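Local coordinates for protein Sb(v)-as(v) reductase (PDB 2J6P) that probably reduces arsenate and antimonate, its rhodanese-like fold being akin to that of Cdc25 phosphatases, at residues L22-V27 and K67-V72; A26-R31 and I44-I49; A71-A76 and P101-L106. One frame throughout, in Å; residues are numbered along the deposited sequence.

Overall arrangement
All three contacts belong to one parallel sheet, where strand 25-29 lies between 44-45 and 70-74, and 70-74 between 25-29 and 102-106. Contact 1 joins the start of two neighbouring inner strands and is only partly buried, with lysine and glutamate chains at its outer end. Contacts 2 and 3 are buried. Contact 2 shares A26 and V27 with contact 1 and turns from apolar isoleucines to a D29-R31 salt bridge where the strand ends. Contact 3 shares A71 and V72 with contact 1; its side chains are mostly apolar, and its first segment runs into the C75 loop. A probable hydrogen bond, I28 N to V72 O at 2.7 Å, joins contact 2 to both others.

Contact 1 of 3, residues L22-V27 and K67-V72; sequences LVKAAV and KKELAV
The K24 and E69 side chains lie side by side and point the same way, K24 CD resting 3.5 Å from E69 OE1. Their charged ends do not meet: K24 NZ stays 4.7 Å from E69 OE1 and forms its salt bridge with D20, so it is the methylene part of the lysine that runs alongside the carboxylate. K68 behaves differently. Its chain bends at chi2 (-60°), which brings CE up to two backbone carbonyls of the other segment, 3.0 Å from A25 O and 3.2 Å from V23 O. This is too close for a carbon, so the placing of the end of this lysine is doubtful; NZ, farther from both oxygens, pairs with E66 instead.

Beyond these lysines the two segments become neighbouring parallel strands of the rhodanese-like sheet, their axes 4.7 Å apart and only 16° from parallel. A25, V27, L70 and V72 direct their side chains to one face, where L70 meets helix 9-17; A26 and A71 use the other, where A26 packs on L63 of helix 53-65. K67, with positive phi, ends that helix in a Schellman motif, and K68 and E69 lead into the strand at L70. K24 O is gripped twice, by E69 N at 2.6 Å and by L70 N at 3.0 Å, the second donor lying closer to the line of the C=O bond. Next come A26 N to L70 O and V72 N to A26 O, each 2.8 Å. At the far end V27 CA makes a CA-H...O contact with V72 O.

Contact 2 of 3, residues A26-R31 and I44-I49; sequences AVIDCR and INMPTI
I28 pairs with I44 and D29 with N45 as parallel bridges, each with its CA atoms 4.8 Å apart, which sets the short strand 44-45 at one margin of the chain's rhodanese-like parallel sheet. I44 N donates to V27 O with an N-H...O angle of 172°, D29 N to I44 O, and M46 N to D29 O, this last at 2.8 Å. Past the strand the segments stay together, T48 N reaching C30 O at 3.1 Å from well outside the carbonyl plane.

On one face I28 runs alongside both I44 and M46. Its two branches divide the work: CG1 is anti to the carbonyl carbon (chi1 -44°) and leads to CD1, 3.9 Å from I44 CB, whereas CG2 lies 3.6 Å from M46 CG. L59 of helix 53-65 packs on I28 and M46.

D29 serves the other face. OD1 accepts from R31 N, making an Asx turn, and also from R31 NE, while OD2 takes R31 NH2 at 2.7 Å. The guanidinium therefore grips the carboxylate side-on, a nitrogen to each oxygen, which fixes its rotation; W110 adds a cation-pi contact. A water donates to C30 O and accepts from I49 N. T48 OG1, hydrogen-bonded to R81 O, sits 3.3 Å from C30 CB.

Contact 3 of 3, residues A71-A76 and P101-L106; sequences AVFHCA and PAVYVL
F73 and V105 stand next to each other in two parallel strands, the outer members of a beta-alpha-beta crossover in which helix 81-96 links strand 70-74 to strand 102-106. The strand axes are 32° apart. Four backbone bonds join them: A71 N to A102 O, Y104 N to A71 O, F73 N to Y104 O, and L106 N to F73 O at 2.9 Å.

The F73 side chain can be followed outward. CB lies 3.6 Å from Y104 O and looser, at 4.3 Å, from V105 CG2. CG is anti to the carbonyl carbon (chi1 -76°), which turns one ring edge back along the neighbouring strand. CD1 is still close to Y104 O, the oxygen lying at the ring edge near its plane, and also approaches V103 CG1. CE1 touches the same methyl at 4.0 Å, approached obliquely. The ring also meets F89 of helix 81-96, and I28 and C30 touch the phenylalanine from strand 25-29 and the loop after it, so the ring lies between the sheet and helix 81-96.

On this face A71 CB meets P101 CG, at a proline that follows a cis peptide bond. The opposite face holds V72, whose CG1 reaches L106 CB, and Y104, whose CB and CD2 lie near A71 O. L106 CD2 then packs 3.7 Å from H74 CB. H74 and C75 open the HCX5R signature that ends at R81, the phosphate-loop signature that Cdc25 shares with other protein tyrosine phosphatases, and probably the oxyanion-binding site here. The imidazole bonds into that loop, H74 ND1 donating almost straight, at 177°, to C75 O, 3.0 Å away in the ring plane.

Contact 1 of 3, residues L22-V27 and K67-V72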
loop_
_atom_site.group_PDB
_atom_site.type_symbol
_atom_site.label_atom_id
_atom_site.label_comp_id
_atom_site.label_asym_id
_atom_site.label_seq_id
_atom_site.Cartn_x
_atom_site.Cartn_y
_atom_site.Cartn_z
ATOM N N LEU A 22 4.597 -32.922 6.103
ATOM C CA LEU A 22 5.570 -32.038 5.564
ATOM C C LEU A 22 5.744 -32.371 4.109
ATOM O O LEU A 22 5.542 -31.503 3.279
ATOM C CB LEU A 22 6.878 -32.088 6.365
ATOM C CG LEU A 22 7.966 -31.122 5.878
ATOM C CD1 LEU A 22 7.492 -29.639 5.847
ATOM C CD2 LEU A 22 9.304 -31.295 6.772
ATOM N N VAL A 23 6.064 -33.614 3.760
ATOM C CA VAL A 23 6.195 -33.970 2.261
ATOM C C VAL A 23 4.900 -33.745 1.405
ATOM O O VAL A 23 4.991 -33.607 0.200
ATOM C CB VAL A 23 6.984 -35.364 1.918
ATOM C CG1 VAL A 23 7.514 -36.178 3.207
ATOM C CG2 VAL A 23 6.230 -36.289 0.808
ATOM N N LYS A 24 3.733 -33.642 2.025
ATOM C CA LYS A 24 2.440 -33.280 1.304
ATOM C C LYS A 24 2.106 -31.752 1.232
ATOM O O LYS A 24 1.041 -31.323 0.663
ATOM C CB LYS A 24 1.275 -33.969 2.031
ATOM C CG LYS A 24 1.358 -35.494 1.959
ATOM C CD LYS A 24 0.318 -36.007 2.920
ATOM C CE LYS A 24 0.399 -37.510 3.144
ATOM N NZ LYS A 24 -0.095 -37.693 4.611
ATOM N N ALA A 25 2.980 -30.966 1.867
ATOM C CA ALA A 25 2.726 -29.510 2.050
ATOM C C ALA A 25 3.746 -28.685 1.295
ATOM O O ALA A 25 4.962 -29.079 1.182
ATOM C CB ALA A 25 2.566 -29.067 3.561
ATOM N N ALA A 26 3.282 -27.610 0.680
ATOM C CA ALA A 26 4.206 -26.635 0.120
ATOM C C ALA A 26 3.886 -25.241 0.692
ATOM O O ALA A 26 2.703 -24.935 0.955
ATOM C CB ALA A 26 4.080 -26.612 -1.446
ATOM N N VAL A 27 4.930 -24.404 0.851
ATOM C CA VAL A 27 4.793 -23.049 1.493
ATOM C C VAL A 27 5.166 -22.126 0.358
ATOM O O VAL A 27 6.209 -22.298 -0.222
ATOM C CB VAL A 27 5.646 -22.867 2.687
ATOM C CG1 VAL A 27 5.546 -21.386 3.235
ATOM C CG2 VAL A 27 5.168 -23.818 3.719
ATOM N N LYS A 67 2.666 -34.516 -5.854
ATOM C CA LYS A 67 1.723 -35.096 -4.852
ATOM C C LYS A 67 1.417 -34.201 -3.653
ATOM O O LYS A 67 0.948 -34.739 -2.603
ATOM C CB LYS A 67 2.178 -36.452 -4.289
ATOM C CG LYS A 67 2.552 -37.495 -5.323
ATOM C CD LYS A 67 1.312 -37.711 -6.249
ATOM C CE LYS A 67 1.101 -39.256 -6.677
ATOM N NZ LYS A 67 1.568 -39.527 -8.105
ATOM N N LYS A 68 1.590 -32.871 -3.791
ATOM C CA LYS A 68 1.310 -31.987 -2.665
ATOM C C LYS A 68 -0.185 -32.039 -2.449
ATOM O O LYS A 68 -0.974 -32.045 -3.456
ATOM C CB LYS A 68 1.887 -30.558 -2.929
ATOM C CG LYS A 68 3.564 -30.547 -2.853
ATOM C CD LYS A 68 4.091 -30.977 -1.499
ATOM C CE LYS A 68 5.730 -30.798 -1.127
ATOM N NZ LYS A 68 6.001 -30.858 -2.477
ATOM N N GLU A 69 -0.621 -31.946 -1.187
ATOM C CA GLU A 69 -2.076 -31.852 -0.894
ATOM C C GLU A 69 -2.434 -30.554 -0.318
ATOM O O GLU A 69 -3.633 -30.214 -0.317
ATOM C CB GLU A 69 -2.528 -32.924 0.168
ATOM C CG GLU A 69 -2.290 -34.329 -0.405
ATOM C CD GLU A 69 -2.374 -35.472 0.647
ATOM O OE1 GLU A 69 -2.880 -35.250 1.785
ATOM O OE2 GLU A 69 -1.927 -36.608 0.281
ATOM N N LEU A 70 -1.466 -29.791 0.170
ATOM C CA LEU A 70 -1.787 -28.435 0.658
ATOM C C LEU A 70 -0.759 -27.418 0.109
ATOM O O LEU A 70 0.486 -27.704 0.142
ATOM C CB LEU A 70 -1.665 -28.320 2.154
ATOM C CG LEU A 70 -2.771 -28.962 3.007
ATOM C CD1 LEU A 70 -2.328 -30.474 3.194
ATOM C CD2 LEU A 70 -3.003 -28.195 4.397
ATOM N N ALA A 71 -1.246 -26.245 -0.302
ATOM C CA ALA A 71 -0.292 -25.178 -0.726
ATOM C C ALA A 71 -0.687 -24.008 0.138
ATOM O O ALA A 71 -1.878 -23.582 0.121
ATOM C CB ALA A 71 -0.481 -24.874 -2.163
ATOM N N VAL A 72 0.275 -23.549 0.935
ATOM C CA VAL A 72 0.004 -22.507 1.933
ATOM C C VAL A 72 0.732 -21.204 1.445
ATOM O O VAL A 72 1.960 -21.135 1.332
ATOM C CB VAL A 72 0.560 -22.927 3.306
ATOM C CG1 VAL A 72 0.320 -21.816 4.347
ATOM C CG2 VAL A 72 -0.181 -24.240 3.833
#

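Contact 2 of 3, residues A26-R31 and I44-I49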
loop_
_atom_site.group_PDB
_atom_site.type_symbol
_atom_site.label_atom_id
_atom_site.label_comp_id
_atom_site.label_asym_id
_atom_site.label_seq_id
_atom_site.Cartn_x
_atom_site.Cartn_y
_atom_site.Cartn_z
ATOM N N ALA A 26 3.282 -27.610 0.680
ATOM C CA ALA A 26 4.206 -26.635 0.120
ATOM C C ALA A 26 3.886 -25.241 0.692
ATOM O O ALA A 26 2.703 -24.935 0.955
ATOM C CB ALA A 26 4.080 -26.612 -1.446
ATOM N N VAL A 27 4.930 -24.404 0.851
ATOM C CA VAL A 27 4.793 -23.049 1.493
ATOM C C VAL A 27 5.166 -22.126 0.358
ATOM O O VAL A 27 6.209 -22.298 -0.222
ATOM C CB VAL A 27 5.646 -22.867 2.687
ATOM C CG1 VAL A 27 5.546 -21.386 3.235
ATOM C CG2 VAL A 27 5.168 -23.818 3.719
ATOM N N ILE A 28 4.225 -21.292 -0.069
ATOM C CA ILE A 28 4.435 -20.373 -1.244
ATOM C C ILE A 28 4.622 -18.956 -0.629
ATOM O O ILE A 28 3.747 -18.423 -0.011
ATOM C CB ILE A 28 3.336 -20.406 -2.222
ATOM C CG1 ILE A 28 2.895 -21.886 -2.509
ATOM C CG2 ILE A 28 3.679 -19.443 -3.507
ATOM C CD1 ILE A 28 3.935 -22.727 -3.140
ATOM N N ASP A 29 5.829 -18.453 -0.689
ATOM C CA ASP A 29 6.107 -17.168 -0.118
ATOM C C ASP A 29 5.888 -16.109 -1.257
ATOM O O ASP A 29 6.542 -16.178 -2.278
ATOM C CB ASP A 29 7.570 -17.152 0.213
ATOM C CG ASP A 29 8.034 -15.830 0.891
ATOM O OD1 ASP A 29 7.362 -14.747 0.835
ATOM O OD2 ASP A 29 9.134 -15.940 1.473
ATOM N N CYS A 30 4.982 -15.167 -1.050
ATOM C CA CYS A 30 4.597 -14.260 -2.141
ATOM C C CYS A 30 5.211 -12.926 -2.010
ATOM O O CYS A 30 4.777 -12.014 -2.725
ATOM C CB CYS A 30 3.066 -14.016 -2.092
ATOM S SG CYS A 30 2.176 -15.673 -2.362
ATOM N N ARG A 31 6.225 -12.804 -1.127
ATOM C CA ARG A 31 6.972 -11.546 -0.886
ATOM C C ARG A 31 7.886 -11.143 -2.012
ATOM O O ARG A 31 8.168 -11.938 -2.882
ATOM C CB ARG A 31 7.722 -11.592 0.432
ATOM C CG ARG A 31 6.687 -11.368 1.627
ATOM C CD ARG A 31 7.473 -11.693 2.996
ATOM N NE ARG A 31 8.147 -13.006 2.912
ATOM C CZ ARG A 31 8.900 -13.454 3.878
ATOM N NH1 ARG A 31 9.037 -12.681 4.981
ATOM N NH2 ARG A 31 9.466 -14.630 3.786
ATOM N N ILE A 44 8.707 -21.794 -1.461
ATOM C CA ILE A 44 8.763 -21.482 -2.878
ATOM C C ILE A 44 8.453 -20.020 -3.097
ATOM O O ILE A 44 7.376 -19.567 -2.719
ATOM C CB ILE A 44 7.811 -22.348 -3.638
ATOM C CG1 ILE A 44 8.257 -23.808 -3.444
ATOM C CG2 ILE A 44 7.965 -22.080 -5.162
ATOM C CD1 ILE A 44 7.240 -24.843 -3.838
ATOM N N ASN A 45 9.340 -19.262 -3.729
ATOM C CA ASN A 45 9.067 -17.810 -3.853
ATOM C C ASN A 45 8.238 -17.521 -5.063
ATOM O O ASN A 45 8.673 -17.749 -6.152
ATOM C CB ASN A 45 10.405 -16.919 -3.792
ATOM C CG ASN A 45 10.137 -15.289 -3.678
ATOM O OD1 ASN A 45 9.012 -14.678 -3.196
ATOM N ND2 ASN A 45 11.148 -14.589 -4.227
ATOM N N MET A 46 7.041 -16.969 -4.913
ATOM C CA MET A 46 6.364 -16.604 -6.123
ATOM C C MET A 46 5.928 -15.169 -5.884
ATOM O O MET A 46 4.815 -14.926 -5.313
ATOM C CB MET A 46 5.100 -17.499 -6.326
ATOM C CG MET A 46 5.429 -18.977 -6.575
ATOM S SD MET A 46 5.894 -19.214 -8.308
ATOM C CE MET A 46 4.392 -18.772 -9.164
ATOM N N PRO A 47 6.782 -14.190 -6.269
ATOM C CA PRO A 47 6.437 -12.828 -5.802
ATOM C C PRO A 47 5.184 -12.398 -6.547
ATOM O O PRO A 47 5.123 -12.336 -7.830
ATOM C CB PRO A 47 7.653 -11.953 -6.231
ATOM C CG PRO A 47 8.526 -12.870 -7.017
ATOM C CD PRO A 47 8.005 -14.248 -7.063
ATOM N N THR A 48 4.158 -12.121 -5.786
ATOM C CA THR A 48 2.880 -11.669 -6.417
ATOM C C THR A 48 3.065 -10.463 -7.370
ATOM O O THR A 48 2.384 -10.346 -8.394
ATOM C CB THR A 48 1.891 -11.320 -5.293
ATOM O OG1 THR A 48 1.598 -12.600 -4.647
ATOM C CG2 THR A 48 0.528 -10.787 -5.906
ATOM N N ILE A 49 3.963 -9.533 -7.019
ATOM C CA ILE A 49 4.067 -8.336 -7.791
ATOM C C ILE A 49 4.480 -8.576 -9.221
ATOM O O ILE A 49 4.166 -7.782 -10.075
ATOM C CB ILE A 49 4.995 -7.327 -7.004
ATOM C CG1 ILE A 49 4.987 -5.979 -7.566
ATOM C CG2 ILE A 49 6.385 -7.766 -7.014
ATOM C CD1 ILE A 49 6.031 -5.080 -6.734
HETATM O O HOH W 1 5.236 -9.685 -4.197
#

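Contact 3 of 3, residues A71-A76 and P101-L106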
loop_
_atom_site.group_PDB
_atom_site.type_symbol
_atom_site.label_atom_id
_atom_site.label_comp_id
_atom_site.label_asym_id
_atom_site.label_seq_id
_atom_site.Cartn_x
_atom_site.Cartn_y
_atom_site.Cartn_z
ATOM N N ALA A 71 -1.246 -26.245 -0.302
ATOM C CA ALA A 71 -0.292 -25.178 -0.726
ATOM C C ALA A 71 -0.687 -24.008 0.138
ATOM O O ALA A 71 -1.878 -23.582 0.121
ATOM C CB ALA A 71 -0.481 -24.874 -2.163
ATOM N N VAL A 72 0.275 -23.549 0.935
ATOM C CA VAL A 72 0.004 -22.507 1.933
ATOM C C VAL A 72 0.732 -21.204 1.445
ATOM O O VAL A 72 1.960 -21.135 1.332
ATOM C CB VAL A 72 0.560 -22.927 3.306
ATOM C CG1 VAL A 72 0.320 -21.816 4.347
ATOM C CG2 VAL A 72 -0.181 -24.240 3.833
ATOM N N PHE A 73 -0.052 -20.221 1.057
ATOM C CA PHE A 73 0.473 -18.985 0.556
ATOM C C PHE A 73 0.657 -18.040 1.784
ATOM O O PHE A 73 -0.263 -17.904 2.614
ATOM C CB PHE A 73 -0.554 -18.431 -0.398
ATOM C CG PHE A 73 -0.545 -19.185 -1.799
ATOM C CD1 PHE A 73 -1.008 -20.479 -1.896
ATOM C CD2 PHE A 73 0.033 -18.559 -2.945
ATOM C CE1 PHE A 73 -0.898 -21.209 -3.117
ATOM C CE2 PHE A 73 0.062 -19.203 -4.169
ATOM C CZ PHE A 73 -0.303 -20.581 -4.228
ATOM N N HIS A 74 1.806 -17.365 1.855
ATOM C CA HIS A 74 1.910 -16.251 2.841
ATOM C C HIS A 74 2.681 -15.082 2.215
ATOM O O HIS A 74 3.434 -15.218 1.258
ATOM C CB HIS A 74 2.603 -16.743 4.143
ATOM C CG HIS A 74 4.104 -16.871 3.981
ATOM N ND1 HIS A 74 4.954 -15.788 4.115
ATOM C CD2 HIS A 74 4.906 -17.958 3.738
ATOM C CE1 HIS A 74 6.224 -16.208 3.970
ATOM N NE2 HIS A 74 6.222 -17.517 3.716
ATOM N N CYS A 75 2.538 -13.930 2.809
ATOM C CA CYS A 75 3.450 -12.842 2.449
ATOM C C CYS A 75 3.874 -12.211 3.777
ATOM O O CYS A 75 4.214 -12.981 4.693
ATOM C CB CYS A 75 2.854 -11.897 1.418
ATOM S SG CYS A 75 1.322 -11.089 1.944
ATOM N N ALA A 76 3.882 -10.891 3.917
ATOM C CA ALA A 76 4.279 -10.279 5.227
ATOM C C ALA A 76 3.085 -10.250 6.139
ATOM O O ALA A 76 3.227 -10.636 7.288
ATOM C CB ALA A 76 4.943 -8.794 5.092
ATOM N N PRO A 101 -2.861 -29.474 -5.121
ATOM C CA PRO A 101 -3.179 -29.301 -3.674
ATOM C C PRO A 101 -4.367 -28.397 -3.424
ATOM O O PRO A 101 -4.704 -27.559 -4.298
ATOM C CB PRO A 101 -1.876 -28.713 -3.069
ATOM C CG PRO A 101 -1.169 -28.061 -4.291
ATOM C CD PRO A 101 -1.607 -28.813 -5.525
ATOM N N ALA A 102 -4.938 -28.499 -2.203
ATOM C CA ALA A 102 -5.950 -27.514 -1.810
ATOM C C ALA A 102 -5.150 -26.227 -1.384
ATOM O O ALA A 102 -3.958 -26.263 -1.087
ATOM C CB ALA A 102 -6.891 -28.057 -0.633
ATOM N N VAL A 103 -5.814 -25.100 -1.471
ATOM C CA VAL A 103 -5.209 -23.790 -1.378
ATOM C C VAL A 103 -5.521 -23.054 -0.044
ATOM O O VAL A 103 -6.679 -22.901 0.301
ATOM C CB VAL A 103 -5.620 -22.956 -2.571
ATOM C CG1 VAL A 103 -4.829 -21.684 -2.538
ATOM C CG2 VAL A 103 -5.348 -23.730 -3.918
ATOM N N TYR A 104 -4.471 -22.580 0.661
ATOM C CA TYR A 104 -4.641 -21.945 1.915
ATOM C C TYR A 104 -3.822 -20.661 1.961
ATOM O O TYR A 104 -2.769 -20.582 1.357
ATOM C CB TYR A 104 -4.122 -22.812 3.100
ATOM C CG TYR A 104 -4.899 -24.122 3.159
ATOM C CD1 TYR A 104 -6.068 -24.221 3.897
ATOM C CD2 TYR A 104 -4.446 -25.262 2.413
ATOM C CE1 TYR A 104 -6.778 -25.465 3.968
ATOM C CE2 TYR A 104 -5.211 -26.496 2.412
ATOM C CZ TYR A 104 -6.382 -26.568 3.161
ATOM O OH TYR A 104 -7.102 -27.764 3.182
ATOM N N VAL A 105 -4.266 -19.718 2.770
ATOM C CA VAL A 105 -3.495 -18.505 3.102
ATOM C C VAL A 105 -3.198 -18.494 4.597
ATOM O O VAL A 105 -4.072 -18.775 5.419
ATOM C CB VAL A 105 -4.258 -17.186 2.651
ATOM C CG1 VAL A 105 -3.682 -15.876 3.237
ATOM C CG2 VAL A 105 -4.368 -17.173 1.089
ATOM N N LEU A 106 -1.945 -18.247 4.909
ATOM C CA LEU A 106 -1.503 -18.334 6.261
ATOM C C LEU A 106 -1.993 -16.966 6.858
ATOM O O LEU A 106 -1.458 -15.889 6.484
ATOM C CB LEU A 106 -0.012 -18.392 6.297
ATOM C CG LEU A 106 0.594 -18.097 7.677
ATOM C CD1 LEU A 106 0.107 -19.297 8.666
ATOM C CD2 LEU A 106 2.205 -17.979 7.628
#